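Local coordinates for PLP-Dependent L-Arginine Hydroxylase MppP (Streptomyces wadayamensis, PDB 6C92), which catalyses hydroxylation of L-arginine with pyridoxal 5'-phosphate as cofactor, on an aminotransferase-type fold, at residues 32-37 with 222-227; 83-88 with 231-236; 110-115 with 339-344; 283-288 with 353-358. One frame throughout, in Å; residues are numbered along the deposited sequence.

Contact 1 of 4, residues 32-37 with 222-227; sequences QALSPG and LWPTLD
An inverse gamma turn centred on Pro224 presses its ring against Gln32 and Leu34, in the extended lead-in to helix 36-43. The turn belongs to the loop between strands 213-218 and 231-235 of the large aminotransferase-type domain, with the side chain of Leu222 about 11 Å from the bound pyridoxal-arginine aldimine. Proline suits the middle of such a turn, since its ring fixes phi near the value required; the bond that closes it, Thr225 N to Trp223 O, is weak at 2.9 Å. No hydrogen bond crosses between 32-37 and 222-227, and the two meet through van der Waals contacts. Pro224 is the residue most covered here: CB lies 3.1 Å from Gln32 O, and CG of the same ring is 3.4 Å from that oxygen, so two ring carbons sit against one backbone carbonyl. Leu34 comes at the ring obliquely. With CG anti to the carbonyl carbon (chi1 -64°) and chi2 161°, CD2 is the branch that meets the turn, 4.1 Å from Pro224 CG. As a branched apolar side chain Leu34 also touches Val42 of helix 36-43 and Trp49 of a neighbouring subunit, so the contact lies close to the dimer interface; Leu226 packs on that same Trp49. Just beyond, Ser35 is the N-cap of helix 36-43: its OG caps a backbone N in the first turn, while its own N bonds to OE1 of Gln38, much as in a capping box. The same Leu34 methyl, CD2, also reaches the backbone of the turn, 3.6 Å from Pro224 O.

Contact 2 of 4, residues 83-88 with 231-236; sequences RVLSCY and GLLVFS
The guanidinium of Arg83 turns one edge to Phe235 O, which lies near its plane, while Ser236 CA approaches it obliquely. The Phe235 ring receives Leu85 CG at its edge; Leu85 CD1, 3.7 Å from Phe235 CE2, comes in at a slant. Guanidinium and ring planes stand 49° apart. Two nitrogens of Arg83 grip the one oxygen: NH2 to Phe235 O is 2.8 Å with an N-H...O angle of 155°, and the more bent bond from NE to Phe235 O is 3.2 Å. An arginine chain bent at chi2 and chi3 is long enough to fold back onto this strand end. Phe235 holds CG between its backbone N and carbonyl carbon (chi1 56°), which carries the ring over to Leu85. These residues close one end of an antiparallel pair, strand 84-87 with strand 231-235, at the margin of the mixed seven-stranded sheet of a fold-type-I PLP enzyme; 231-235 is the strand that runs against its neighbours on both sides. Leu85 with Leu233 and Cys87 with Gly231 are the hydrogen-bonded pairs, Leu85 N to Leu233 O measuring 2.8 Å. Val84, Ser86, Leu232 and Val234 share the face lying under helix 57-71, where Val84 CG1 meets Leu232 CG at 3.8 Å and Ser86 OG is satisfied by Glu61 and His65. Leu85 and Cys87 turn to the other face, toward Tyr247 of helix 243-250; Gly231, without a side chain, pairs with Cys87 through its backbone. Arg83 O, buried without a hydrogen-bond partner, faces Val234 CA at 3.6 Å.

Contact 3 of 4, residues 110-115 with 339-344; sequences LVHPTF and FHWAEP. With EQJ ((E)-N~2~-({3-hydroxy-2-methyl-5-[(phosphonooxy)methyl]pyridin-4-yl}methylidene)-L-arginine), chain E.
Trp341, in a type I turn, lays its indole between Leu110 and His112 at the end of strand 107-112. From CB, a chi1 of 53° carries CG in between the backbone N and carbonyl carbon, where the five-membered ring receives the edge of His112, planes at 85°. NE1 donates to Val111 O at 3.1 Å, the acceptor lying in the indole plane. CE2 is pinched from both faces, by His112 CD2 and Leu110 CD2, both at 3.6 Å. CZ2 meets Leu110 CB at 3.5 Å. His112 receives the edge of His340 on its face, and its ND1 bonds to Glu133. Pro113, after a cis peptide, sets CB over the centre of the His340 ring, while Thr114 N bonds to Phe339 O at 3.1 Å. Replacing Trp341 by alanine would probably cost Val111 O this donor and open a gap between Leu110 and His112. Phe115, beside the magnesium ligand Asp116, has Phe339 CE1 at its ring edge, 3.8 Å from CD1, and turns a face to the aldimine carbon C13 of EQJ. Two N-H donors thus supply the polar ties and aromatic and apolar surfaces the rest, Phe115 alone reaching EQJ.

Contact 4 of 4, residues 283-288 with 353-358; sequences HNRSVV and IALSRS
Hydrogen bonds from Asn284 to the carbonyls of Leu355 and Arg357 join helix 256-292 to the chain leaving strand 350-354, in the smaller, C-terminal part of the aminotransferase fold. ND2 reaches Leu355 O at 2.8 Å, with the acceptor close to the amide plane and an N-H...O angle of 157°. The same nitrogen makes a weak bond to Arg357 O at 3.0 Å, while OD1 pairs with Thr359 OG1; a short amide with donor and acceptor suits this place. The two carbonyls flank an inverse gamma turn centred on Ser356. With an alanine at Asn284 the turn would probably lose its polar tie to the helix, leaving both carbonyls without this donor and Thr359 OG1 without OD1. Apolar contacts follow one helical turn on: Val288 has CG1 anti to the backbone N (chi1 174°) and CG2 beside it, CG1 meeting Ile353 CD1 and CG2 meeting Leu355 CD1, both at 4.0 Å. Over a charged plane, Leu355 CD2 rests on a face of the Arg285 guanidinium, 3.6 Å from NH1. That arginine is held by a salt bridge to Glu310 and a bond from NH2 to Ser307 O. Arg357 donates NH1 to Ser356 O at 2.9 Å and NE to Asn24 O. Buried charges and carbonyls here therefore have polar partners, and the branched aliphatic groups fill the space between helix and strand.

How the contacts relate
Contacts 2 and 3 belong to the same seven-stranded mixed sheet, centres about 25 Å apart: contact 2 holds one of its outermost strands, 84-87, while contact 3 lies at the end of strand 107-112, next to the other, 128-133. Contact 4 joins helix 256-292 to the smaller antiparallel sheet. The centres of contacts 1 and 4 are about 15 Å apart, and the two touch where Gln32 packs on 356-358; Gln32 also meets helix 256-292. In sequence, 222-227 runs almost directly into 231-236. Contacts 1, 2 and 3 interleave along the chain, whereas contact 1 closes before contact 4 opens. Contact 3 packs strand 107-112 on the loop between strands 334-335 and 350-354 of the smaller sheet, and touches the aldimine through Phe115.

Contact 1 of 4, residues 32-37 with 222-227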
# COMPACT_ATOMS: atom_id res chain seq x y z
N GLN A 32 12.68 5.52 -17.43
CA GLN A 32 13.21 6.42 -18.44
C GLN A 32 12.98 7.87 -18.00
O GLN A 32 12.27 8.15 -17.03
CB GLN A 32 12.55 6.14 -19.79
CG GLN A 32 11.08 6.47 -19.86
CD GLN A 32 10.21 5.30 -19.51
OE1 GLN A 32 10.59 4.44 -18.71
NE2 GLN A 32 9.03 5.23 -20.13
N ALA A 33 13.60 8.81 -18.72
CA ALA A 33 13.43 10.22 -18.42
C ALA A 33 12.01 10.67 -18.74
O ALA A 33 11.34 10.10 -19.62
CB ALA A 33 14.42 11.07 -19.21
N LEU A 34 11.55 11.69 -18.02
CA LEU A 34 10.28 12.33 -18.31
C LEU A 34 10.31 12.94 -19.71
O LEU A 34 11.34 13.43 -20.17
CB LEU A 34 10.00 13.45 -17.30
CG LEU A 34 9.81 13.07 -15.82
CD1 LEU A 34 10.00 14.26 -14.91
CD2 LEU A 34 8.42 12.48 -15.63
N SER A 35 9.17 12.91 -20.39
CA SER A 35 9.03 13.71 -21.61
C SER A 35 8.90 15.18 -21.22
O SER A 35 8.68 15.50 -20.05
CB SER A 35 7.80 13.27 -22.39
OG SER A 35 6.64 13.63 -21.67
N PRO A 36 9.01 16.11 -22.18
CA PRO A 36 8.80 17.51 -21.80
C PRO A 36 7.40 17.78 -21.26
O PRO A 36 7.25 18.59 -20.33
CB PRO A 36 9.07 18.28 -23.12
CG PRO A 36 9.97 17.39 -23.89
CD PRO A 36 9.57 15.97 -23.53
N GLY A 37 6.37 17.14 -21.81
CA GLY A 37 5.03 17.36 -21.28
C GLY A 37 4.91 16.85 -19.85
O GLY A 37 4.23 17.45 -19.02
N LEU A 222 3.35 2.47 -16.71
CA LEU A 222 3.36 3.27 -17.94
C LEU A 222 4.32 4.44 -17.89
O LEU A 222 4.94 4.77 -18.90
CB LEU A 222 1.96 3.81 -18.22
CG LEU A 222 0.88 2.81 -18.54
CD1 LEU A 222 -0.40 3.58 -18.77
CD2 LEU A 222 1.28 1.99 -19.78
N TRP A 223 4.39 5.13 -16.76
CA TRP A 223 5.06 6.42 -16.76
C TRP A 223 6.11 6.48 -15.67
O TRP A 223 5.96 5.84 -14.62
CB TRP A 223 4.07 7.56 -16.55
CG TRP A 223 2.91 7.53 -17.50
CD1 TRP A 223 2.96 7.57 -18.87
CD2 TRP A 223 1.53 7.48 -17.14
NE1 TRP A 223 1.68 7.55 -19.38
CE2 TRP A 223 0.79 7.48 -18.34
CE3 TRP A 223 0.85 7.42 -15.91
CZ2 TRP A 223 -0.59 7.45 -18.35
CZ3 TRP A 223 -0.53 7.39 -15.93
CH2 TRP A 223 -1.23 7.38 -17.14
N PRO A 224 7.17 7.24 -15.88
CA PRO A 224 8.24 7.31 -14.88
C PRO A 224 7.93 8.30 -13.77
O PRO A 224 8.42 9.41 -13.72
CB PRO A 224 9.45 7.74 -15.71
CG PRO A 224 8.86 8.56 -16.80
CD PRO A 224 7.56 7.93 -17.14
N THR A 225 7.08 7.87 -12.83
CA THR A 225 6.56 8.73 -11.77
C THR A 225 7.18 8.43 -10.41
O THR A 225 6.55 8.68 -9.38
CB THR A 225 5.04 8.57 -11.68
OG1 THR A 225 4.73 7.17 -11.45
CG2 THR A 225 4.38 9.05 -12.97
N LEU A 226 8.39 7.87 -10.38
CA LEU A 226 9.06 7.60 -9.11
C LEU A 226 8.20 6.70 -8.22
O LEU A 226 8.15 6.85 -6.99
CB LEU A 226 9.43 8.88 -8.37
CG LEU A 226 10.36 9.80 -9.17
CD1 LEU A 226 10.60 11.08 -8.40
CD2 LEU A 226 11.67 9.06 -9.47
N ASP A 227 7.50 5.77 -8.85
CA ASP A 227 6.65 4.82 -8.16
C ASP A 227 5.44 5.46 -7.49
O ASP A 227 4.84 4.87 -6.59
CB ASP A 227 7.45 4.02 -7.13
CG ASP A 227 8.21 2.86 -7.76
OD1 ASP A 227 8.89 3.06 -8.79
OD2 ASP A 227 8.12 1.74 -7.21

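Contact 2 of 4, residues 83-88 with 231-236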
# COMPACT_ATOMS: atom_id res chain seq x y z
N ARG A 83 -17.06 1.93 -6.76
CA ARG A 83 -16.93 0.74 -7.58
C ARG A 83 -15.50 0.52 -8.05
O ARG A 83 -15.13 -0.61 -8.43
CB ARG A 83 -17.88 0.86 -8.79
CG ARG A 83 -19.39 0.72 -8.41
CD ARG A 83 -19.73 -0.70 -7.93
NE ARG A 83 -19.34 -1.72 -8.91
CZ ARG A 83 -19.98 -1.96 -10.04
NH1 ARG A 83 -21.07 -1.27 -10.37
NH2 ARG A 83 -19.51 -2.87 -10.88
N VAL A 84 -14.71 1.58 -8.07
CA VAL A 84 -13.29 1.52 -8.39
C VAL A 84 -12.56 1.91 -7.11
O VAL A 84 -12.69 3.05 -6.66
CB VAL A 84 -12.90 2.47 -9.53
CG1 VAL A 84 -11.42 2.41 -9.75
CG2 VAL A 84 -13.65 2.09 -10.82
N LEU A 85 -11.82 0.96 -6.54
CA LEU A 85 -11.11 1.16 -5.29
C LEU A 85 -9.64 1.47 -5.58
O LEU A 85 -8.92 0.64 -6.15
CB LEU A 85 -11.25 -0.07 -4.41
CG LEU A 85 -12.69 -0.50 -4.04
CD1 LEU A 85 -12.66 -1.81 -3.23
CD2 LEU A 85 -13.44 0.60 -3.32
N SER A 86 -9.21 2.68 -5.22
CA SER A 86 -7.85 3.12 -5.48
C SER A 86 -6.95 2.62 -4.37
O SER A 86 -7.16 2.97 -3.20
CB SER A 86 -7.77 4.65 -5.57
OG SER A 86 -8.58 5.12 -6.65
N CYS A 87 -5.94 1.85 -4.73
CA CYS A 87 -5.00 1.22 -3.81
C CYS A 87 -3.59 1.77 -4.02
O CYS A 87 -3.25 2.27 -5.10
CB CYS A 87 -4.98 -0.30 -4.03
SG CYS A 87 -6.62 -1.07 -3.91
N TYR A 88 -2.74 1.61 -3.00
CA TYR A 88 -1.37 2.12 -3.10
C TYR A 88 -0.63 1.51 -4.28
O TYR A 88 0.28 2.14 -4.84
CB TYR A 88 -0.60 1.83 -1.82
CG TYR A 88 -1.17 2.44 -0.60
CD1 TYR A 88 -1.31 3.83 -0.48
CD2 TYR A 88 -1.56 1.64 0.47
CE1 TYR A 88 -1.81 4.40 0.67
CE2 TYR A 88 -2.09 2.21 1.62
CZ TYR A 88 -2.23 3.59 1.71
OH TYR A 88 -2.72 4.17 2.85
N GLY A 231 -2.98 1.14 -7.84
CA GLY A 231 -3.72 0.01 -8.36
C GLY A 231 -5.20 0.32 -8.22
O GLY A 231 -5.63 0.95 -7.26
N LEU A 232 -5.98 -0.10 -9.21
CA LEU A 232 -7.41 0.17 -9.24
C LEU A 232 -8.13 -1.16 -9.22
O LEU A 232 -8.06 -1.93 -10.18
CB LEU A 232 -7.77 0.99 -10.47
CG LEU A 232 -7.76 2.50 -10.59
CD1 LEU A 232 -6.89 3.24 -9.60
CD2 LEU A 232 -7.45 2.84 -12.03
N LEU A 233 -8.80 -1.45 -8.11
CA LEU A 233 -9.51 -2.71 -7.93
C LEU A 233 -10.96 -2.45 -8.29
O LEU A 233 -11.64 -1.67 -7.60
CB LEU A 233 -9.36 -3.18 -6.48
CG LEU A 233 -9.94 -4.49 -5.98
CD1 LEU A 233 -9.43 -5.59 -6.77
CD2 LEU A 233 -9.48 -4.65 -4.53
N VAL A 234 -11.43 -3.08 -9.36
CA VAL A 234 -12.78 -2.88 -9.88
C VAL A 234 -13.50 -4.21 -9.77
O VAL A 234 -12.90 -5.26 -10.04
CB VAL A 234 -12.74 -2.39 -11.35
CG1 VAL A 234 -14.08 -1.84 -11.75
CG2 VAL A 234 -11.62 -1.36 -11.56
N PHE A 235 -14.78 -4.20 -9.38
CA PHE A 235 -15.47 -5.46 -9.12
C PHE A 235 -16.92 -5.36 -9.54
O PHE A 235 -17.52 -4.27 -9.54
CB PHE A 235 -15.36 -5.84 -7.63
CG PHE A 235 -15.88 -4.78 -6.72
CD1 PHE A 235 -17.22 -4.69 -6.41
CD2 PHE A 235 -15.01 -3.80 -6.24
CE1 PHE A 235 -17.70 -3.66 -5.59
CE2 PHE A 235 -15.48 -2.78 -5.44
CZ PHE A 235 -16.82 -2.70 -5.11
N SER A 236 -17.48 -6.49 -9.94
CA SER A 236 -18.89 -6.58 -10.29
C SER A 236 -19.74 -6.40 -9.04
O SER A 236 -19.32 -6.71 -7.93
CB SER A 236 -19.20 -7.93 -10.95
OG SER A 236 -19.00 -9.00 -10.04

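Contact 3 of 4, residues 110-115 with 339-344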
# COMPACT_ATOMS: atom_id res chain seq x y z
N LEU A 110 -4.75 -20.25 -12.80
CA LEU A 110 -3.90 -19.08 -13.02
C LEU A 110 -3.09 -19.27 -14.30
O LEU A 110 -2.50 -20.34 -14.50
CB LEU A 110 -2.98 -18.86 -11.82
CG LEU A 110 -1.95 -17.74 -11.94
CD1 LEU A 110 -2.59 -16.41 -12.17
CD2 LEU A 110 -1.13 -17.68 -10.68
N VAL A 111 -3.04 -18.24 -15.13
CA VAL A 111 -2.24 -18.32 -16.35
C VAL A 111 -0.78 -18.56 -16.01
O VAL A 111 -0.22 -18.01 -15.04
CB VAL A 111 -2.42 -17.07 -17.22
CG1 VAL A 111 -1.83 -15.84 -16.57
CG2 VAL A 111 -1.80 -17.32 -18.62
N HIS A 112 -0.14 -19.39 -16.83
CA HIS A 112 1.21 -19.83 -16.60
C HIS A 112 1.99 -19.73 -17.91
O HIS A 112 1.53 -20.25 -18.93
CB HIS A 112 1.18 -21.28 -16.10
CG HIS A 112 2.53 -21.82 -15.71
ND1 HIS A 112 3.19 -22.78 -16.46
CD2 HIS A 112 3.31 -21.58 -14.64
CE1 HIS A 112 4.34 -23.08 -15.88
NE2 HIS A 112 4.43 -22.37 -14.76
N PRO A 113 3.12 -19.01 -17.92
CA PRO A 113 3.74 -18.25 -16.83
C PRO A 113 3.02 -16.94 -16.54
O PRO A 113 2.16 -16.53 -17.32
CB PRO A 113 5.15 -17.97 -17.37
CG PRO A 113 4.92 -17.76 -18.81
CD PRO A 113 3.83 -18.77 -19.20
N THR A 114 3.35 -16.30 -15.43
CA THR A 114 2.94 -14.92 -15.18
C THR A 114 3.84 -14.36 -14.09
O THR A 114 4.70 -15.07 -13.55
CB THR A 114 1.45 -14.84 -14.83
OG1 THR A 114 0.97 -13.50 -15.03
CG2 THR A 114 1.18 -15.25 -13.41
N PHE A 115 3.65 -13.08 -13.76
CA PHE A 115 4.52 -12.52 -12.73
C PHE A 115 4.33 -13.26 -11.41
O PHE A 115 3.21 -13.54 -10.98
CB PHE A 115 4.29 -11.02 -12.53
CG PHE A 115 5.27 -10.44 -11.53
CD1 PHE A 115 6.64 -10.47 -11.80
CD2 PHE A 115 4.85 -9.96 -10.30
CE1 PHE A 115 7.57 -10.00 -10.88
CE2 PHE A 115 5.77 -9.48 -9.38
CZ PHE A 115 7.13 -9.50 -9.67
N PHE A 339 8.95 -16.97 -13.20
CA PHE A 339 7.68 -16.69 -13.87
C PHE A 339 6.90 -17.97 -14.14
O PHE A 339 5.66 -17.95 -14.23
CB PHE A 339 7.91 -15.96 -15.20
CG PHE A 339 8.53 -14.62 -15.06
CD1 PHE A 339 7.75 -13.49 -14.84
CD2 PHE A 339 9.89 -14.47 -15.17
CE1 PHE A 339 8.32 -12.26 -14.73
CE2 PHE A 339 10.48 -13.22 -15.06
CZ PHE A 339 9.70 -12.12 -14.83
N HIS A 340 7.60 -19.08 -14.29
CA HIS A 340 6.96 -20.37 -14.51
C HIS A 340 6.74 -21.00 -13.14
O HIS A 340 7.40 -21.96 -12.72
CB HIS A 340 7.80 -21.23 -15.44
CG HIS A 340 8.01 -20.59 -16.78
ND1 HIS A 340 7.22 -20.89 -17.88
CD2 HIS A 340 8.86 -19.61 -17.18
CE1 HIS A 340 7.62 -20.16 -18.91
NE2 HIS A 340 8.60 -19.37 -18.51
N TRP A 341 5.75 -20.41 -12.45
CA TRP A 341 5.55 -20.61 -11.03
C TRP A 341 5.09 -22.02 -10.71
O TRP A 341 5.10 -22.40 -9.54
CB TRP A 341 4.52 -19.59 -10.52
CG TRP A 341 3.24 -19.58 -11.32
CD1 TRP A 341 2.92 -18.71 -12.31
CD2 TRP A 341 2.13 -20.48 -11.20
NE1 TRP A 341 1.68 -19.00 -12.82
CE2 TRP A 341 1.17 -20.09 -12.16
CE3 TRP A 341 1.84 -21.58 -10.38
CZ2 TRP A 341 -0.03 -20.76 -12.32
CZ3 TRP A 341 0.64 -22.23 -10.54
CH2 TRP A 341 -0.28 -21.82 -11.50
N ALA A 342 4.66 -22.78 -11.72
CA ALA A 342 4.24 -24.16 -11.53
C ALA A 342 5.31 -25.14 -11.95
O ALA A 342 5.28 -26.29 -11.51
CB ALA A 342 2.96 -24.45 -12.34
N GLU A 343 6.23 -24.72 -12.81
CA GLU A 343 7.24 -25.61 -13.39
C GLU A 343 8.44 -24.77 -13.77
O GLU A 343 8.66 -24.44 -14.94
CB GLU A 343 6.69 -26.35 -14.61
CG GLU A 343 7.56 -27.53 -15.04
CD GLU A 343 7.38 -28.72 -14.13
OE1 GLU A 343 6.38 -29.45 -14.30
OE2 GLU A 343 8.22 -28.91 -13.23
N PRO A 344 9.26 -24.39 -12.78
CA PRO A 344 10.29 -23.37 -13.04
C PRO A 344 11.27 -23.75 -14.12
O PRO A 344 11.82 -22.87 -14.79
CB PRO A 344 10.99 -23.23 -11.68
CG PRO A 344 9.98 -23.69 -10.69
CD PRO A 344 9.12 -24.70 -11.35
C01 EQJ E . 1.22 -8.24 -14.05
C02 EQJ E . 1.64 -7.48 -12.80
C04 EQJ E . 0.95 -6.52 -10.77
C05 EQJ E . 2.25 -6.13 -10.50
C06 EQJ E . 2.58 -5.37 -9.17
C12 EQJ E . 3.31 -6.45 -11.40
C13 EQJ E . 4.74 -5.99 -11.10
C15 EQJ E . 7.04 -5.46 -11.93
C16 EQJ E . 7.48 -5.15 -10.47
C17 EQJ E . 7.48 -6.27 -9.40
C18 EQJ E . 7.78 -5.62 -8.03
C20 EQJ E . 6.46 -6.75 -6.11
C23 EQJ E . 8.00 -6.39 -12.67
C26 EQJ E . 2.97 -7.12 -12.58
N03 EQJ E . 0.69 -7.18 -11.92
N14 EQJ E . 5.65 -5.95 -12.05
N19 EQJ E . 7.68 -6.60 -6.94
N21 EQJ E . 5.37 -5.90 -6.45
N22 EQJ E . 6.37 -7.62 -5.13
O07 EQJ E . 3.09 -4.10 -9.48
O09 EQJ E . 5.03 -3.59 -7.87
O10 EQJ E . 3.49 -1.74 -8.63
O11 EQJ E . 2.73 -3.51 -7.06
O24 EQJ E . 7.57 -7.15 -13.55
O25 EQJ E . 9.24 -6.40 -12.44
O27 EQJ E . 3.94 -7.44 -13.50
P08 EQJ E . 3.64 -3.19 -8.21

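Contact 4 of 4, residues 283-288 with 353-358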
# COMPACT_ATOMS: atom_id res chain seq x y z
N HIS A 283 11.04 1.34 -30.04
CA HIS A 283 12.43 1.64 -30.33
C HIS A 283 13.37 0.83 -29.44
O HIS A 283 14.34 0.24 -29.92
CB HIS A 283 12.69 3.14 -30.17
CG HIS A 283 14.06 3.55 -30.59
ND1 HIS A 283 15.11 3.68 -29.71
CD2 HIS A 283 14.57 3.81 -31.82
CE1 HIS A 283 16.20 4.01 -30.37
NE2 HIS A 283 15.90 4.09 -31.66
N ASN A 284 13.10 0.78 -28.13
CA ASN A 284 13.96 0.00 -27.24
C ASN A 284 13.87 -1.50 -27.51
O ASN A 284 14.87 -2.21 -27.39
CB ASN A 284 13.61 0.30 -25.77
CG ASN A 284 14.12 1.64 -25.32
OD1 ASN A 284 14.88 2.33 -26.04
ND2 ASN A 284 13.74 2.03 -24.11
N ARG A 285 12.68 -2.02 -27.84
CA ARG A 285 12.60 -3.41 -28.26
C ARG A 285 13.48 -3.65 -29.49
O ARG A 285 14.20 -4.66 -29.57
CB ARG A 285 11.15 -3.80 -28.57
CG ARG A 285 10.97 -5.20 -29.23
CD ARG A 285 9.93 -6.10 -28.53
NE ARG A 285 8.88 -5.24 -28.06
CZ ARG A 285 8.33 -5.25 -26.86
NH1 ARG A 285 8.61 -6.17 -25.91
NH2 ARG A 285 7.43 -4.32 -26.65
N SER A 286 13.43 -2.74 -30.46
CA SER A 286 14.24 -2.87 -31.67
C SER A 286 15.73 -2.84 -31.35
O SER A 286 16.53 -3.54 -31.98
CB SER A 286 13.91 -1.75 -32.65
OG SER A 286 12.55 -1.81 -33.02
N VAL A 287 16.12 -2.00 -30.40
CA VAL A 287 17.51 -1.94 -29.96
C VAL A 287 17.96 -3.29 -29.44
O VAL A 287 19.06 -3.76 -29.75
CB VAL A 287 17.68 -0.85 -28.89
CG1 VAL A 287 18.98 -1.05 -28.12
CG2 VAL A 287 17.62 0.51 -29.53
N VAL A 288 17.13 -3.94 -28.61
CA VAL A 288 17.53 -5.21 -28.03
C VAL A 288 17.64 -6.26 -29.12
O VAL A 288 18.59 -7.05 -29.14
CB VAL A 288 16.54 -5.66 -26.94
CG1 VAL A 288 16.88 -7.06 -26.46
CG2 VAL A 288 16.56 -4.69 -25.77
N ILE A 353 14.27 -8.82 -19.90
CA ILE A 353 14.93 -7.52 -20.02
C ILE A 353 13.88 -6.43 -19.91
O ILE A 353 12.84 -6.49 -20.58
CB ILE A 353 15.67 -7.39 -21.36
CG1 ILE A 353 16.87 -8.33 -21.38
CG2 ILE A 353 16.07 -5.92 -21.65
CD1 ILE A 353 17.49 -8.49 -22.76
N ALA A 354 14.17 -5.41 -19.10
CA ALA A 354 13.24 -4.31 -18.92
C ALA A 354 13.50 -3.24 -19.98
O ALA A 354 14.64 -2.83 -20.20
CB ALA A 354 13.39 -3.72 -17.52
N LEU A 355 12.43 -2.78 -20.63
CA LEU A 355 12.53 -1.81 -21.71
C LEU A 355 12.17 -0.38 -21.29
O LEU A 355 12.48 0.55 -22.03
CB LEU A 355 11.60 -2.19 -22.86
CG LEU A 355 12.09 -3.06 -24.01
CD1 LEU A 355 13.21 -4.00 -23.64
CD2 LEU A 355 10.91 -3.81 -24.57
N SER A 356 11.51 -0.20 -20.14
CA SER A 356 11.15 1.14 -19.68
C SER A 356 12.38 1.76 -19.02
O SER A 356 12.49 1.88 -17.79
CB SER A 356 9.97 1.10 -18.72
OG SER A 356 8.75 0.78 -19.36
N ARG A 357 13.30 2.19 -19.87
CA ARG A 357 14.62 2.66 -19.48
C ARG A 357 15.06 3.68 -20.51
O ARG A 357 14.68 3.59 -21.68
CB ARG A 357 15.66 1.52 -19.45
CG ARG A 357 15.44 0.44 -18.41
CD ARG A 357 15.60 0.97 -17.00
NE ARG A 357 15.56 -0.10 -16.01
CZ ARG A 357 14.45 -0.63 -15.52
NH1 ARG A 357 13.25 -0.18 -15.89
NH2 ARG A 357 14.55 -1.60 -14.61
N SER A 358 15.87 4.64 -20.10
CA SER A 358 16.53 5.49 -21.09
C SER A 358 17.30 4.62 -22.08
O SER A 358 17.94 3.63 -21.70
CB SER A 358 17.45 6.49 -20.40
OG SER A 358 16.68 7.39 -19.62